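Local coordinates for triacylglycerol lipase (Yarrowia lipolytica, PDB 3O0D), which probably hydrolyses triacylglycerols, as expected of an extracellular lipase of the alpha/beta-hydrolase fold, at residues 51-56 and 73-78; 20-25 and 292-297; 13-18 and 257-262; 29-34 and 56-61. All blocks are in the same frame, centred on the assembly; numbering follows the deposited sequence.

Near the N terminus, helix 12-27 enters two long-range contacts. Its turn 13-18 meets 257-262, the loop leading into strand 262-265 (interaction 3), and its turn 20-25 meets 292-297, the loop after helix 285-290 (interaction 2). These two closures cross along the chain, and Phe293 of interaction 2 packs on Tyr15 and Phe18 of interaction 3. Inside both large loops lie two local closures. Interaction 4 joins the loop 29-34 to strand 53-60, and interaction 1 pairs that strand with strand 68-75; the two cross each other and share Ile56. Together they tie the N-terminal region to the edge of the central sheet and to the C-terminal part of the chain.

Interaction 1: residues 51-56 and 73-78; sequences PNVELI and AVDHAS
An antiparallel beta hairpin, strands 53-60 and 68-75, brings Glu54 opposite Val74 as a hydrogen-bonded pair, with Val53-Asp75 and Leu55-Ala73 as the non-hydrogen-bonded pairs on either side. Glu54 N to Val74 O and Val74 N to Glu54 O are both 2.9 Å. Past the regular ladder, His76 N still reaches Asn52 O at 2.9 Å.

On the face that carries Glu54 and Val74, Glu54 CG stands between the backbone N and the carbonyl carbon (chi1 63°), and the extended chain carries OE2 to His76 NE2 at 2.8 Å. This His-carboxylate bond is nearly straight (172° at the hydrogen) and lies in the imidazole plane, but it meets OE2 on its anti side. ND1 bonds Tyr154 OH, so both ring nitrogens are held and the rotation of the ring is fixed. Val74 CG1 covers part of one ring face, while its CG2 packs on Ile56 CG1 at 3.7 Å.

On the other face, Val53 CG2 lies 3.3 Å from Asp75 CG. That carboxylate suits the strand end: OD1 accepts from Ser78 N and OD2 bonds Tyr82 OH. The Asp75-Ser78 bond makes an Asx motif at the end of strand 68-75, where the hairpin bordering the alpha/beta-hydrolase sheet gives way to the next turn.

Interaction 2: residues 20-25 and 292-297; sequences KYARLA and YFVTEG
Ala22 on helix 12-27 approaches Tyr292 to 6.5 Å between CA atoms, and the loop 292-297 then runs on past the helix until Glu296 draws level with Ala25. The loop turns sharply at Phe293, whose positive phi of 71° and the weak bond from Val294 N to Tyr292 O fit a classic gamma turn.

Small residues let the two backbones come close. Ala22 CB sits 3.2 Å from Tyr292 O and 3.9 Å from Phe293 CD1, the phenyl ring lying obliquely to the methyl group. Val294 straddles the next part of the helix: CG2 faces Ala22 O at 4.0 Å, while CG1 lies 3.7 Å from Arg23 NH1, whose polar partner is Gln46 OE1. The extended arginine chain crosses the valine at about a right angle, and only the end of the guanidinium group, NH1, comes near the methyl.

Glu296 is buried and bent at its second torsion (chi2 -69°), which turns its carboxyl group toward the helix. OE2 comes within 2.7 Å of Ala22 O, and OE1 lies 3.9 Å from Ala25 CB. Two oxygens this close suggest a protonated acid.

Tyr292 OH bonds Asp230, which belongs to a probable Ser162-His289-Asp230 triad, and Ala25 touches the presumed nucleophile elbow around Ser162, the signature turn of the alpha/beta-hydrolase fold.

Interaction 3: residues 13-18 and 257-262; sequences ESYNFF and PPLSNV
Tyr15 carries most of this contact, reaching from helix 12-27 into the loop 257-262, which makes a short 3-10 turn before strand 262-265 of the central alpha/beta-hydrolase sheet. The early turns of the helix are thereby joined to the loop that enters this strand.

With CG anti to the backbone N (chi1 179°), the tyrosine is thrown away from the helix axis and across the loop. Near its root, CB meets Leu259 CD1 at 3.6 Å; the leucine, coming from the 3-10 turn, reaches back so that this one branch touches CB and the adjoining ring atoms CG and CD1. Farther out, CE1 lies 3.7 Å from Val262 CG2, and the two side chains cross at about a right angle. At the tip, the hydroxyl gives a hydrogen bond of 2.6 Å to Pro257 O. It meets that oxygen in the carbonyl plane, on a lone pair, with a C=O...donor angle of 141°. A long aromatic residue with a polar end suits this place, since its ring fills the apolar interior while its OH satisfies a carbonyl within the loop. The ring of Pro257 crosses the tyrosine at a slant, CD being 3.4 Å from Tyr15 OH. Phe293 meets the tyrosine ring edge-to-face, linking the C-terminal loop to the same cluster.

One turn further along, Phe18 also points toward the loop. It packs edge-to-face with Tyr223, and touches Val248 of the neighbouring strand 247-250. Across the contact its reach is slighter: Phe18 CD2 lies obliquely 4.4 Å from Val262 CG1, the branch of that valine not used by Tyr15.

Interaction 4: residues 29-34 and 56-61; sequences YCVGPG and IEEFHD
Glu58 and Val31 lie side by side with their side chains running opposite ways, the glutamate pointing from strand 53-60 to the loop 29-34. Its CB rests 3.9 Å from Val31 CG1. CG lies anti to the carbonyl carbon (chi1 -60°), and beyond it the chain is extended, which keeps the acid running along the valine. CD then touches both valine branches, 4.0 Å from CG1 and 4.1 Å from CG2. At the tip the two oxygens part: OE1 takes the backbone N-H of Ile37, while OE2 lies 3.5 Å from Val31 CG1 and accepts a hydrogen bond of 2.7 Å from a water. That water in turn accepts from Gly32 N at 2.8 Å, so the carboxylate is tied to the loop backbone through one solvent molecule. An acid suits this place because it serves two backbone N-H groups, one directly and one through water.

The strand is the edge of the central sheet, and a classic beta bulge, in which Ile56 and Glu57 both face Leu72, precedes Glu58. Val31 CG1 also lies against Phe59 O, the methyl packing on the strand backbone between Glu58 and His60. Gly32, at a positive phi of 140°, brings the chain round to Pro33, whose side chain runs about perpendicular to that of His60 and meets the imidazole obliquely; Pro33 CD is 3.7 Å from His60 CE1. Just before Val31, Cys30 fastens the loop to Cys299 by a disulfide.

Interaction 1: residues 51-56 and 73-78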
loop_
_atom_site.group_PDB
_atom_site.type_symbol
_atom_site.label_atom_id
_atom_site.label_comp_id
_atom_site.label_asym_id
_atom_site.label_seq_id
_atom_site.Cartn_x
_atom_site.Cartn_y
_atom_site.Cartn_z
ATOM N N PRO A 51 1.102 -13.638 17.105
ATOM C CA PRO A 51 2.031 -14.362 17.995
ATOM C C PRO A 51 3.343 -14.593 17.204
ATOM O O PRO A 51 3.377 -14.835 15.987
ATOM C CB PRO A 51 1.336 -15.746 18.251
ATOM C CG PRO A 51 0.349 -15.874 17.021
ATOM C CD PRO A 51 -0.100 -14.435 16.676
ATOM N N ASN A 52 4.413 -14.630 17.967
ATOM C CA ASN A 52 5.770 -14.871 17.423
ATOM C C ASN A 52 6.267 -13.830 16.489
ATOM O O ASN A 52 7.094 -14.076 15.611
ATOM C CB ASN A 52 5.826 -16.270 16.771
ATOM C CG ASN A 52 7.083 -17.012 17.154
ATOM O OD1 ASN A 52 8.080 -16.467 17.641
ATOM N ND2 ASN A 52 7.063 -18.399 16.862
ATOM N N VAL A 53 5.774 -12.577 16.706
ATOM C CA VAL A 53 6.272 -11.465 15.909
ATOM C C VAL A 53 7.115 -10.634 16.851
ATOM O O VAL A 53 6.776 -10.449 18.019
ATOM C CB VAL A 53 5.125 -10.619 15.358
ATOM C CG1 VAL A 53 5.614 -9.213 14.812
ATOM C CG2 VAL A 53 4.384 -11.379 14.198
ATOM N N GLU A 54 8.236 -10.180 16.309
ATOM C CA GLU A 54 9.119 -9.204 17.082
ATOM C C GLU A 54 9.337 -7.954 16.282
ATOM O O GLU A 54 9.663 -7.976 15.080
ATOM C CB GLU A 54 10.407 -9.866 17.517
ATOM C CG GLU A 54 11.219 -10.290 16.407
ATOM C CD GLU A 54 12.616 -10.822 16.873
ATOM O OE1 GLU A 54 13.158 -10.354 17.893
ATOM O OE2 GLU A 54 13.161 -11.722 16.210
ATOM N N LEU A 55 9.111 -6.832 16.992
ATOM C CA LEU A 55 9.380 -5.523 16.467
ATOM C C LEU A 55 10.948 -5.409 16.353
ATOM O O LEU A 55 11.664 -5.708 17.354
ATOM C CB LEU A 55 8.814 -4.496 17.386
ATOM C CG LEU A 55 9.159 -3.039 16.958
ATOM C CD1 LEU A 55 8.451 -2.601 15.609
ATOM C CD2 LEU A 55 8.817 -2.090 18.086
ATOM N N ILE A 56 11.386 -5.017 15.170
ATOM C CA ILE A 56 12.847 -4.785 14.981
ATOM C C ILE A 56 13.135 -3.296 15.268
ATOM O O ILE A 56 14.017 -2.963 16.118
ATOM C CB ILE A 56 13.367 -5.254 13.612
ATOM C CG1 ILE A 56 13.187 -6.818 13.517
ATOM C CG2 ILE A 56 14.917 -4.835 13.487
ATOM C CD1 ILE A 56 13.476 -7.606 14.845
ATOM N N ALA A 73 9.244 -5.453 11.199
ATOM C CA ALA A 73 9.096 -6.531 12.201
ATOM C C ALA A 73 9.367 -7.883 11.517
ATOM O O ALA A 73 9.385 -7.952 10.280
ATOM C CB ALA A 73 7.633 -6.544 12.707
ATOM N N VAL A 74 9.572 -8.929 12.341
ATOM C CA VAL A 74 9.837 -10.301 11.814
ATOM C C VAL A 74 8.769 -11.216 12.454
ATOM O O VAL A 74 8.624 -11.244 13.675
ATOM C CB VAL A 74 11.217 -10.769 12.236
ATOM C CG1 VAL A 74 11.410 -12.235 11.700
ATOM C CG2 VAL A 74 12.273 -9.849 11.580
ATOM N N ASP A 75 8.078 -11.982 11.609
ATOM C CA ASP A 75 6.980 -12.882 12.099
ATOM C C ASP A 75 7.617 -14.297 11.849
ATOM O O ASP A 75 7.747 -14.770 10.703
ATOM C CB ASP A 75 5.794 -12.696 11.237
ATOM C CG ASP A 75 4.582 -13.524 11.711
ATOM O OD1 ASP A 75 4.836 -14.612 12.273
ATOM O OD2 ASP A 75 3.426 -13.095 11.496
ATOM N N HIS A 76 8.011 -14.880 12.961
ATOM C CA HIS A 76 8.601 -16.227 12.992
ATOM C C HIS A 76 7.520 -17.263 12.832
ATOM O O HIS A 76 7.862 -18.457 12.606
ATOM C CB HIS A 76 9.276 -16.387 14.352
ATOM C CG HIS A 76 10.434 -15.459 14.548
ATOM N ND1 HIS A 76 11.592 -15.559 13.798
ATOM C CD2 HIS A 76 10.590 -14.376 15.337
ATOM C CE1 HIS A 76 12.428 -14.582 14.139
ATOM N NE2 HIS A 76 11.853 -13.869 15.094
ATOM N N ALA A 77 6.238 -16.908 13.000
ATOM C CA ALA A 77 5.171 -17.948 12.764
ATOM C C ALA A 77 4.905 -18.049 11.298
ATOM O O ALA A 77 4.739 -19.147 10.743
ATOM C CB ALA A 77 3.896 -17.627 13.518
ATOM N N SER A 78 4.828 -16.941 10.598
ATOM C CA SER A 78 4.543 -16.992 9.166
ATOM C C SER A 78 5.829 -17.005 8.320
ATOM O O SER A 78 5.708 -17.201 7.077
ATOM C CB SER A 78 3.638 -15.781 8.746
ATOM O OG SER A 78 4.437 -14.604 8.905
#

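Interaction 2: residues 20-25 and 292-297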
loop_
_atom_site.group_PDB
_atom_site.type_symbol
_atom_site.label_atom_id
_atom_site.label_comp_id
_atom_site.label_asym_id
_atom_site.label_seq_id
_atom_site.Cartn_x
_atom_site.Cartn_y
_atom_site.Cartn_z
ATOM N N LYS A 20 -5.502 -9.631 7.384
ATOM C CA LYS A 20 -4.192 -9.616 8.020
ATOM C C LYS A 20 -3.336 -8.363 7.716
ATOM O O LYS A 20 -2.824 -7.726 8.711
ATOM C CB LYS A 20 -3.401 -10.900 7.644
ATOM C CG LYS A 20 -1.946 -10.787 8.113
ATOM C CD LYS A 20 -1.249 -12.129 7.685
ATOM C CE LYS A 20 0.255 -11.974 7.861
ATOM N NZ LYS A 20 0.967 -13.259 7.500
ATOM N N TYR A 21 -3.277 -8.029 6.430
ATOM C CA TYR A 21 -2.421 -6.866 5.997
ATOM C C TYR A 21 -3.166 -5.587 6.455
ATOM O O TYR A 21 -2.523 -4.579 6.926
ATOM C CB TYR A 21 -1.978 -6.890 4.508
ATOM C CG TYR A 21 -1.005 -8.036 4.393
ATOM C CD1 TYR A 21 0.326 -7.883 4.823
ATOM C CD2 TYR A 21 -1.451 -9.280 3.994
ATOM C CE1 TYR A 21 1.182 -8.912 4.842
ATOM C CE2 TYR A 21 -0.545 -10.355 4.020
ATOM C CZ TYR A 21 0.739 -10.141 4.456
ATOM O OH TYR A 21 1.622 -11.187 4.485
ATOM N N ALA A 22 -4.482 -5.601 6.459
ATOM C CA ALA A 22 -5.104 -4.417 7.010
ATOM C C ALA A 22 -4.734 -4.177 8.458
ATOM O O ALA A 22 -4.578 -3.038 8.901
ATOM C CB ALA A 22 -6.702 -4.497 6.867
ATOM N N ARG A 23 -4.664 -5.239 9.243
ATOM C CA ARG A 23 -4.270 -5.091 10.605
ATOM C C ARG A 23 -2.809 -4.612 10.754
ATOM O O ARG A 23 -2.550 -3.797 11.534
ATOM C CB ARG A 23 -4.410 -6.372 11.420
ATOM C CG ARG A 23 -5.786 -6.986 11.510
ATOM C CD ARG A 23 -5.760 -8.072 12.571
ATOM N NE ARG A 23 -6.906 -8.940 12.561
ATOM C CZ ARG A 23 -8.070 -8.658 13.093
ATOM N NH1 ARG A 23 -8.287 -7.531 13.713
ATOM N NH2 ARG A 23 -9.012 -9.549 13.015
ATOM N N LEU A 24 -1.899 -5.176 10.000
ATOM C CA LEU A 24 -0.503 -4.775 10.095
ATOM C C LEU A 24 -0.394 -3.272 9.735
ATOM O O LEU A 24 0.420 -2.548 10.376
ATOM C CB LEU A 24 0.393 -5.577 9.153
ATOM C CG LEU A 24 0.568 -6.980 9.777
ATOM C CD1 LEU A 24 1.144 -7.906 8.618
ATOM C CD2 LEU A 24 1.454 -7.131 11.092
ATOM N N ALA A 25 -1.086 -2.888 8.677
ATOM C CA ALA A 25 -1.088 -1.407 8.311
ATOM C C ALA A 25 -1.606 -0.569 9.407
ATOM O O ALA A 25 -1.053 0.547 9.657
ATOM C CB ALA A 25 -1.937 -1.211 7.090
ATOM N N TYR A 292 -11.290 -0.245 6.226
ATOM C CA TYR A 292 -10.583 -1.283 5.502
ATOM C C TYR A 292 -10.467 -2.560 6.369
ATOM O O TYR A 292 -9.458 -2.829 6.858
ATOM C CB TYR A 292 -9.186 -0.794 5.064
ATOM C CG TYR A 292 -9.234 0.074 3.824
ATOM C CD1 TYR A 292 -9.390 1.448 3.908
ATOM C CD2 TYR A 292 -9.167 -0.468 2.595
ATOM C CE1 TYR A 292 -9.472 2.220 2.810
ATOM C CE2 TYR A 292 -9.243 0.285 1.485
ATOM C CZ TYR A 292 -9.424 1.649 1.560
ATOM O OH TYR A 292 -9.538 2.350 0.387
ATOM N N PHE A 293 -11.565 -3.304 6.473
ATOM C CA PHE A 293 -11.685 -4.489 7.354
ATOM C C PHE A 293 -11.732 -4.099 8.836
ATOM O O PHE A 293 -12.669 -4.396 9.529
ATOM C CB PHE A 293 -10.592 -5.557 7.107
ATOM C CG PHE A 293 -10.625 -6.167 5.733
ATOM C CD1 PHE A 293 -9.802 -5.714 4.762
ATOM C CD2 PHE A 293 -11.419 -7.230 5.436
ATOM C CE1 PHE A 293 -9.833 -6.183 3.559
ATOM C CE2 PHE A 293 -11.417 -7.714 4.179
ATOM C CZ PHE A 293 -10.600 -7.175 3.251
ATOM N N VAL A 294 -10.678 -3.415 9.261
ATOM C CA VAL A 294 -10.605 -2.761 10.547
ATOM C C VAL A 294 -10.510 -1.232 10.325
ATOM O O VAL A 294 -10.280 -0.836 9.253
ATOM C CB VAL A 294 -9.393 -3.197 11.360
ATOM C CG1 VAL A 294 -9.394 -4.654 11.581
ATOM C CG2 VAL A 294 -8.166 -2.854 10.636
ATOM N N THR A 295 -10.732 -0.449 11.374
ATOM C CA THR A 295 -10.591 1.017 11.243
ATOM C C THR A 295 -9.122 1.394 11.150
ATOM O O THR A 295 -8.365 1.009 12.025
ATOM C CB THR A 295 -11.245 1.713 12.459
ATOM O OG1 THR A 295 -12.655 1.401 12.390
ATOM C CG2 THR A 295 -11.066 3.218 12.239
ATOM N N GLU A 296 -8.730 2.109 10.109
ATOM C CA GLU A 296 -7.315 2.466 9.935
ATOM C C GLU A 296 -7.162 3.890 10.475
ATOM O O GLU A 296 -8.172 4.561 10.590
ATOM C CB GLU A 296 -6.958 2.488 8.467
ATOM C CG GLU A 296 -7.084 1.161 7.694
ATOM C CD GLU A 296 -5.954 0.140 8.189
ATOM O OE1 GLU A 296 -4.959 0.547 8.794
ATOM O OE2 GLU A 296 -6.076 -1.068 7.891
ATOM N N GLY A 297 -5.954 4.224 10.942
ATOM C CA GLY A 297 -5.635 5.638 11.229
ATOM C C GLY A 297 -5.589 5.978 12.667
ATOM O O GLY A 297 -5.124 7.108 13.012
#

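Interaction 3: residues 13-18 and 257-262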
loop_
_atom_site.group_PDB
_atom_site.type_symbol
_atom_site.label_atom_id
_atom_site.label_comp_id
_atom_site.label_asym_id
_atom_site.label_seq_id
_atom_site.Cartn_x
_atom_site.Cartn_y
_atom_site.Cartn_z
ATOM N N GLU A 13 -10.283 -17.875 2.982
ATOM C CA GLU A 13 -8.841 -17.840 3.218
ATOM C C GLU A 13 -8.211 -16.511 2.668
ATOM O O GLU A 13 -7.313 -15.940 3.319
ATOM C CB GLU A 13 -8.160 -19.052 2.619
ATOM C CG GLU A 13 -6.757 -19.069 2.928
ATOM C CD GLU A 13 -6.012 -20.298 2.336
ATOM O OE1 GLU A 13 -6.651 -21.138 1.679
ATOM O OE2 GLU A 13 -4.766 -20.378 2.562
ATOM N N SER A 14 -8.709 -16.100 1.490
ATOM C CA SER A 14 -8.202 -14.889 0.842
ATOM C C SER A 14 -8.703 -13.712 1.603
ATOM O O SER A 14 -7.914 -12.771 1.834
ATOM C CB SER A 14 -8.794 -14.801 -0.579
ATOM O OG SER A 14 -8.208 -15.847 -1.366
ATOM N N TYR A 15 -9.947 -13.746 2.078
ATOM C CA TYR A 15 -10.444 -12.626 2.870
ATOM C C TYR A 15 -9.565 -12.471 4.152
ATOM O O TYR A 15 -9.165 -11.367 4.521
ATOM C CB TYR A 15 -11.902 -12.978 3.338
ATOM C CG TYR A 15 -12.553 -11.921 4.209
ATOM C CD1 TYR A 15 -13.618 -11.167 3.665
ATOM C CD2 TYR A 15 -12.204 -11.772 5.587
ATOM C CE1 TYR A 15 -14.276 -10.217 4.454
ATOM C CE2 TYR A 15 -12.875 -10.817 6.421
ATOM C CZ TYR A 15 -13.894 -10.078 5.818
ATOM O OH TYR A 15 -14.474 -9.142 6.645
ATOM N N ASN A 16 -9.182 -13.619 4.811
ATOM C CA ASN A 16 -8.408 -13.538 6.043
ATOM C C ASN A 16 -6.952 -12.977 5.776
ATOM O O ASN A 16 -6.395 -12.253 6.654
ATOM C CB ASN A 16 -8.233 -14.906 6.681
ATOM C CG ASN A 16 -9.559 -15.475 7.194
ATOM O OD1 ASN A 16 -10.528 -14.757 7.335
ATOM N ND2 ASN A 16 -9.587 -16.807 7.426
ATOM N N PHE A 17 -6.475 -13.241 4.560
ATOM C CA PHE A 17 -5.186 -12.772 4.132
ATOM C C PHE A 17 -5.234 -11.236 3.956
ATOM O O PHE A 17 -4.377 -10.503 4.512
ATOM C CB PHE A 17 -4.897 -13.457 2.820
ATOM C CG PHE A 17 -3.776 -12.810 2.001
ATOM C CD1 PHE A 17 -2.418 -13.053 2.270
ATOM C CD2 PHE A 17 -4.158 -12.104 0.883
ATOM C CE1 PHE A 17 -1.443 -12.483 1.324
ATOM C CE2 PHE A 17 -3.235 -11.520 0.025
ATOM C CZ PHE A 17 -1.887 -11.720 0.273
ATOM N N PHE A 18 -6.275 -10.734 3.311
ATOM C CA PHE A 18 -6.367 -9.278 3.196
ATOM C C PHE A 18 -6.525 -8.621 4.562
ATOM O O PHE A 18 -5.925 -7.631 4.839
ATOM C CB PHE A 18 -7.511 -8.887 2.274
ATOM C CG PHE A 18 -7.331 -9.359 0.847
ATOM C CD1 PHE A 18 -6.157 -9.128 0.159
ATOM C CD2 PHE A 18 -8.332 -10.008 0.179
ATOM C CE1 PHE A 18 -6.015 -9.531 -1.120
ATOM C CE2 PHE A 18 -8.174 -10.415 -1.119
ATOM C CZ PHE A 18 -7.025 -10.202 -1.755
ATOM N N PRO A 257 -16.495 -6.292 6.434
ATOM C CA PRO A 257 -17.437 -6.571 5.397
ATOM C C PRO A 257 -17.745 -8.093 5.378
ATOM O O PRO A 257 -16.887 -8.966 5.767
ATOM C CB PRO A 257 -16.673 -6.203 4.125
ATOM C CG PRO A 257 -15.189 -6.309 4.489
ATOM C CD PRO A 257 -15.144 -5.891 5.936
ATOM N N PRO A 258 -18.929 -8.413 4.877
ATOM C CA PRO A 258 -19.220 -9.809 4.564
ATOM C C PRO A 258 -18.247 -10.339 3.460
ATOM O O PRO A 258 -17.736 -9.633 2.600
ATOM C CB PRO A 258 -20.641 -9.818 4.027
ATOM C CG PRO A 258 -21.096 -8.469 4.102
ATOM C CD PRO A 258 -19.998 -7.498 4.422
ATOM N N LEU A 259 -18.042 -11.660 3.509
ATOM C CA LEU A 259 -17.185 -12.296 2.491
ATOM C C LEU A 259 -17.654 -12.039 1.080
ATOM O O LEU A 259 -16.814 -11.849 0.213
ATOM C CB LEU A 259 -17.224 -13.848 2.764
ATOM C CG LEU A 259 -16.394 -14.671 1.767
ATOM C CD1 LEU A 259 -14.935 -14.280 1.800
ATOM C CD2 LEU A 259 -16.486 -16.188 2.273
ATOM N N SER A 260 -18.973 -12.009 0.846
ATOM C CA SER A 260 -19.486 -11.828 -0.499
ATOM C C SER A 260 -19.113 -10.438 -1.104
ATOM O O SER A 260 -19.286 -10.253 -2.303
ATOM C CB SER A 260 -21.012 -11.930 -0.455
ATOM O OG SER A 260 -21.552 -11.110 0.579
ATOM N N ASN A 261 -18.694 -9.550 -0.237
ATOM C CA ASN A 261 -18.602 -8.136 -0.634
ATOM C C ASN A 261 -17.167 -7.646 -0.714
ATOM O O ASN A 261 -16.930 -6.431 -0.890
ATOM C CB ASN A 261 -19.382 -7.291 0.319
ATOM C CG ASN A 261 -20.847 -7.338 -0.044
ATOM O OD1 ASN A 261 -21.439 -6.380 -0.674
ATOM N ND2 ASN A 261 -21.458 -8.426 0.304
ATOM N N VAL A 262 -16.208 -8.556 -0.788
ATOM C CA VAL A 262 -14.846 -8.141 -1.153
ATOM C C VAL A 262 -14.559 -8.828 -2.553
ATOM O O VAL A 262 -14.638 -10.073 -2.648
ATOM C CB VAL A 262 -13.844 -8.623 -0.109
ATOM C CG1 VAL A 262 -12.348 -8.212 -0.474
ATOM C CG2 VAL A 262 -14.151 -8.172 1.339
#

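Interaction 4: residues 29-34 and 56-61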
loop_
_atom_site.group_PDB
_atom_site.type_symbol
_atom_site.label_atom_id
_atom_site.label_comp_id
_atom_site.label_asym_id
_atom_site.label_seq_id
_atom_site.Cartn_x
_atom_site.Cartn_y
_atom_site.Cartn_z
ATOM N N TYR A 29 -0.002 3.025 12.710
ATOM C CA TYR A 29 -0.453 4.218 13.412
ATOM C C TYR A 29 -0.141 4.200 14.915
ATOM O O TYR A 29 -0.373 5.144 15.581
ATOM C CB TYR A 29 -1.936 4.509 13.106
ATOM C CG TYR A 29 -2.183 4.828 11.654
ATOM C CD1 TYR A 29 -2.081 6.102 11.210
ATOM C CD2 TYR A 29 -2.524 3.879 10.739
ATOM C CE1 TYR A 29 -2.282 6.425 9.933
ATOM C CE2 TYR A 29 -2.741 4.191 9.462
ATOM C CZ TYR A 29 -2.598 5.509 9.026
ATOM O OH TYR A 29 -2.803 5.901 7.734
ATOM N N CYS A 30 0.427 3.099 15.401
ATOM C CA CYS A 30 0.965 2.996 16.761
ATOM C C CYS A 30 2.426 3.538 16.860
ATOM O O CYS A 30 3.003 3.411 17.965
ATOM C CB CYS A 30 0.880 1.546 17.355
ATOM S SG CYS A 30 -0.898 1.034 17.450
ATOM N N VAL A 31 2.998 3.998 15.751
ATOM C CA VAL A 31 4.335 4.579 15.707
ATOM C C VAL A 31 4.125 6.070 15.630
ATOM O O VAL A 31 3.425 6.605 14.762
ATOM C CB VAL A 31 5.085 4.139 14.448
ATOM C CG1 VAL A 31 6.533 4.696 14.452
ATOM C CG2 VAL A 31 5.195 2.606 14.471
ATOM N N GLY A 32 4.757 6.716 16.570
ATOM C CA GLY A 32 4.719 8.191 16.520
ATOM C C GLY A 32 4.570 8.759 17.889
ATOM O O GLY A 32 4.716 8.059 18.892
ATOM N N PRO A 33 4.265 10.077 17.948
ATOM C CA PRO A 33 4.466 10.614 19.265
ATOM C C PRO A 33 3.177 10.377 20.009
ATOM O O PRO A 33 2.117 10.248 19.413
ATOM C CB PRO A 33 4.768 12.085 18.993
ATOM C CG PRO A 33 5.236 12.128 17.511
ATOM C CD PRO A 33 4.263 11.115 16.903
ATOM N N GLY A 34 3.276 10.100 21.271
ATOM C CA GLY A 34 2.072 9.799 22.007
ATOM C C GLY A 34 1.647 8.340 21.957
ATOM O O GLY A 34 0.707 7.917 22.697
ATOM N N ILE A 56 11.386 -5.017 15.170
ATOM C CA ILE A 56 12.847 -4.785 14.981
ATOM C C ILE A 56 13.135 -3.296 15.268
ATOM O O ILE A 56 14.017 -2.963 16.118
ATOM C CB ILE A 56 13.367 -5.254 13.612
ATOM C CG1 ILE A 56 13.187 -6.818 13.517
ATOM C CG2 ILE A 56 14.917 -4.835 13.487
ATOM C CD1 ILE A 56 13.476 -7.606 14.845
ATOM N N GLU A 57 12.426 -2.428 14.555
ATOM C CA GLU A 57 12.739 -0.976 14.646
ATOM C C GLU A 57 11.527 -0.202 14.213
ATOM O O GLU A 57 10.889 -0.567 13.235
ATOM C CB GLU A 57 13.895 -0.635 13.666
ATOM C CG GLU A 57 14.428 0.774 13.878
ATOM C CD GLU A 57 15.834 1.015 13.273
ATOM O OE1 GLU A 57 16.691 0.086 13.238
ATOM O OE2 GLU A 57 16.073 2.186 12.903
ATOM N N GLU A 58 11.298 0.948 14.874
ATOM C CA GLU A 58 10.296 1.895 14.370
ATOM C C GLU A 58 11.074 3.045 13.662
ATOM O O GLU A 58 12.281 3.270 13.919
ATOM C CB GLU A 58 9.575 2.528 15.528
ATOM C CG GLU A 58 8.834 1.672 16.468
ATOM C CD GLU A 58 8.008 2.536 17.434
ATOM O OE1 GLU A 58 7.268 1.955 18.246
ATOM O OE2 GLU A 58 8.120 3.806 17.404
ATOM N N PHE A 59 10.409 3.757 12.770
ATOM C CA PHE A 59 10.987 4.977 12.232
ATOM C C PHE A 59 9.883 6.083 12.167
ATOM O O PHE A 59 8.678 5.787 12.023
ATOM C CB PHE A 59 11.611 4.704 10.858
ATOM C CG PHE A 59 10.658 4.063 9.825
ATOM C CD1 PHE A 59 9.966 4.819 8.867
ATOM C CD2 PHE A 59 10.500 2.649 9.801
ATOM C CE1 PHE A 59 9.106 4.220 7.893
ATOM C CE2 PHE A 59 9.590 2.058 8.862
ATOM C CZ PHE A 59 8.949 2.817 7.914
ATOM N N HIS A 60 10.277 7.372 12.255
ATOM C CA HIS A 60 9.258 8.418 12.250
ATOM C C HIS A 60 10.018 9.671 11.765
ATOM O O HIS A 60 11.073 9.972 12.353
ATOM C CB HIS A 60 8.690 8.557 13.665
ATOM C CG HIS A 60 8.098 9.905 13.954
ATOM N ND1 HIS A 60 6.759 10.206 13.771
ATOM C CD2 HIS A 60 8.677 11.040 14.436
ATOM C CE1 HIS A 60 6.554 11.488 14.070
ATOM N NE2 HIS A 60 7.699 12.006 14.488
ATOM N N ASP A 61 9.540 10.305 10.703
ATOM C CA ASP A 61 10.110 11.617 10.285
ATOM C C ASP A 61 8.927 12.568 10.024
ATOM O O ASP A 61 8.089 12.329 9.195
ATOM C CB ASP A 61 11.024 11.421 9.074
ATOM C CG ASP A 61 11.872 12.658 8.757
ATOM O OD1 ASP A 61 11.524 13.738 9.280
ATOM O OD2 ASP A 61 12.792 12.523 7.958
HETATM O O HOH W 1 6.286 5.383 18.540
#